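Local coordinates for protein putative regulator of transfer genes ArtA (PDB 3GXQ) that binds DNA through a ribbon-helix-helix motif and acts as a master regulator of plasmid transmission genes in Staphylococcus aureus, at residues B[9-14]-B[41-46]. Numbering follows the deposited sequence.
Sequences KKKVSL and AGREIL. With nucleotides of chain D.
Lys11 and Arg43 meet at nearly a right angle, the lysine laying the middle of its chain over one face of the arginine guanidinium, where CD of Lys11 stands 4.0 Å from NE of Arg43. The touch falls toward the rim of that flat group and is made by a methylene; the lysine NZ is carried off to 5.3 Å from the same NE by a bend in the last torsion (chi4 -47°). Both cationic groups lie by the negatively charged DNA backbone, next to successive phosphates, which probably favours their closeness. From NH1 of Arg43 a hydrogen bond of 3.3 Å runs to OP1 of DA3 of chain D, somewhat bent at 144°, and the phosphorus of that nucleotide lies at the guanidinium edge, in its plane. NE of Arg43 donates to the main-chain O of Leu17 of the second subunit, which should help fix the rotation of the group. Just ahead of strand 12-18, the backbone N of Lys11 gives a 3.2 Å hydrogen bond to OP2 of DC2 of chain D, and the lysine methylenes run alongside that phosphate, CE lying 3.3 Å from OP1 of DC2. Adjacent phosphates are therefore held by the residue that leads into the strand and by the helix.

Beneath this polar layer, Leu14 and Leu46 reach toward each other tip to tip, CD2 of Leu14 touching CD1 of Leu46 at 3.7 Å; with its CG anti to the backbone N (chi1 -177°), Leu14 extends toward the helix.

The arrangement belongs to the ribbon-helix-helix dimer: strand 12-18 pairs antiparallel with its mate in the second subunit, Leu46 on helix 38-53 also packs on Met22 of that subunit, and Ala41 and Ile45 lean on helix 20-33 of their own chain.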
# COMPACT_ATOMS: atom_id res chain seq x y z
N LYS B 9 -11.63 11.17 -9.70
CA LYS B 9 -11.01 11.54 -8.44
C LYS B 9 -9.49 11.73 -8.46
O LYS B 9 -8.75 10.88 -8.94
CB LYS B 9 -11.37 10.52 -7.36
CG LYS B 9 -12.80 10.63 -6.85
CD LYS B 9 -13.02 9.69 -5.66
CE LYS B 9 -14.40 9.90 -5.03
NZ LYS B 9 -14.60 9.02 -3.83
N LYS B 10 -9.05 12.86 -7.93
CA LYS B 10 -7.64 13.19 -7.84
C LYS B 10 -6.97 12.27 -6.83
O LYS B 10 -7.46 12.13 -5.71
CB LYS B 10 -7.47 14.64 -7.37
CG LYS B 10 -8.45 15.02 -6.25
CD LYS B 10 -7.86 16.09 -5.34
CE LYS B 10 -8.94 16.96 -4.74
NZ LYS B 10 -8.34 18.01 -3.88
N LYS B 11 -5.86 11.64 -7.20
CA LYS B 11 -5.19 10.73 -6.27
C LYS B 11 -4.44 11.46 -5.16
O LYS B 11 -3.91 12.55 -5.37
CB LYS B 11 -4.25 9.78 -7.02
CG LYS B 11 -4.97 8.94 -8.08
CD LYS B 11 -4.06 7.87 -8.66
CE LYS B 11 -4.47 7.49 -10.07
NZ LYS B 11 -5.93 7.26 -10.18
N VAL B 12 -4.43 10.84 -3.98
CA VAL B 12 -3.78 11.37 -2.78
C VAL B 12 -2.55 10.56 -2.37
O VAL B 12 -2.49 9.34 -2.55
CB VAL B 12 -4.77 11.45 -1.59
CG1 VAL B 12 -5.85 12.48 -1.89
CG2 VAL B 12 -5.42 10.10 -1.34
N SER B 13 -1.59 11.24 -1.78
CA SER B 13 -0.36 10.62 -1.36
C SER B 13 -0.44 9.67 -0.17
O SER B 13 -1.01 9.99 0.86
CB SER B 13 0.68 11.72 -1.09
OG SER B 13 1.87 11.15 -0.55
N LEU B 14 0.16 8.49 -0.33
CA LEU B 14 0.24 7.49 0.72
C LEU B 14 1.74 7.29 0.84
O LEU B 14 2.38 6.85 -0.11
CB LEU B 14 -0.42 6.17 0.31
CG LEU B 14 -0.46 5.06 1.37
CD1 LEU B 14 -1.38 5.44 2.52
CD2 LEU B 14 -0.95 3.78 0.74
N ALA B 41 1.38 -0.89 -9.06
CA ALA B 41 1.43 -2.23 -8.50
C ALA B 41 0.95 -2.16 -7.05
O ALA B 41 0.18 -3.00 -6.60
CB ALA B 41 2.86 -2.78 -8.58
N GLY B 42 1.41 -1.13 -6.33
CA GLY B 42 1.00 -0.93 -4.95
C GLY B 42 -0.50 -0.76 -4.79
O GLY B 42 -1.08 -1.24 -3.82
N ARG B 43 -1.15 -0.07 -5.74
CA ARG B 43 -2.60 0.14 -5.70
C ARG B 43 -3.34 -1.18 -5.88
O ARG B 43 -4.27 -1.48 -5.12
CB ARG B 43 -3.04 1.09 -6.81
CG ARG B 43 -2.99 2.56 -6.46
CD ARG B 43 -3.23 3.42 -7.70
NE ARG B 43 -2.19 4.43 -7.74
CZ ARG B 43 -1.46 4.74 -8.79
NH1 ARG B 43 -1.64 4.12 -9.96
NH2 ARG B 43 -0.50 5.63 -8.65
N GLU B 44 -2.95 -1.95 -6.91
CA GLU B 44 -3.58 -3.23 -7.20
C GLU B 44 -3.40 -4.19 -6.03
O GLU B 44 -4.33 -4.90 -5.64
CB GLU B 44 -2.95 -3.85 -8.46
CG GLU B 44 -2.86 -2.91 -9.65
CD GLU B 44 -2.19 -3.54 -10.86
OE1 GLU B 44 -1.18 -4.25 -10.68
OE2 GLU B 44 -2.67 -3.30 -12.00
N ILE B 45 -2.21 -4.20 -5.46
CA ILE B 45 -1.90 -5.06 -4.32
C ILE B 45 -2.71 -4.63 -3.11
O ILE B 45 -3.32 -5.46 -2.43
CB ILE B 45 -0.40 -5.00 -4.01
CG1 ILE B 45 0.36 -5.57 -5.21
CG2 ILE B 45 -0.09 -5.76 -2.72
CD1 ILE B 45 1.87 -5.37 -5.13
N LEU B 46 -2.71 -3.34 -2.82
CA LEU B 46 -3.46 -2.84 -1.69
C LEU B 46 -4.94 -3.18 -1.84
O LEU B 46 -5.61 -3.53 -0.87
CB LEU B 46 -3.27 -1.32 -1.56
CG LEU B 46 -1.98 -0.85 -0.88
CD1 LEU B 46 -1.81 0.65 -1.05
CD2 LEU B 46 -2.01 -1.21 0.59
P DC D 2 -3.90 11.44 -11.00
OP1 DC D 2 -5.01 10.51 -11.34
OP2 DC D 2 -3.81 12.01 -9.63
O5' DC D 2 -2.54 10.68 -11.27
C5' DC D 2 -1.52 11.36 -11.95
C4' DC D 2 -0.49 10.39 -12.46
O4' DC D 2 0.63 11.21 -12.86
C3' DC D 2 0.04 9.49 -11.34
O3' DC D 2 0.49 8.24 -11.87
C2' DC D 2 1.16 10.32 -10.74
C1' DC D 2 1.70 11.06 -11.94
N1 DC D 2 2.21 12.39 -11.61
C2 DC D 2 3.24 12.90 -12.38
O2 DC D 2 3.66 12.21 -13.31
N3 DC D 2 3.75 14.11 -12.10
C4 DC D 2 3.26 14.82 -11.09
N4 DC D 2 3.81 16.02 -10.85
C5 DC D 2 2.19 14.33 -10.27
C6 DC D 2 1.70 13.12 -10.57
P DA D 3 1.03 7.09 -10.88
OP1 DA D 3 0.72 5.78 -11.50
OP2 DA D 3 0.55 7.39 -9.52
O5' DA D 3 2.60 7.33 -10.87
C5' DA D 3 3.32 7.40 -12.09
C4' DA D 3 4.80 7.31 -11.84
O4' DA D 3 5.33 8.62 -11.51
C3' DA D 3 5.13 6.43 -10.62
O3' DA D 3 6.39 5.77 -10.83
C2' DA D 3 5.15 7.44 -9.48
C1' DA D 3 5.75 8.66 -10.16
N9 DA D 3 5.44 9.98 -9.60
C8 DA D 3 4.32 10.38 -8.93
N7 DA D 3 4.36 11.63 -8.54
C5 DA D 3 5.59 12.09 -8.98
C6 DA D 3 6.23 13.35 -8.89
N6 DA D 3 5.70 14.41 -8.28
N1 DA D 3 7.46 13.47 -9.45
C2 DA D 3 7.99 12.40 -10.06
N3 DA D 3 7.48 11.17 -10.21
C4 DA D 3 6.27 11.08 -9.65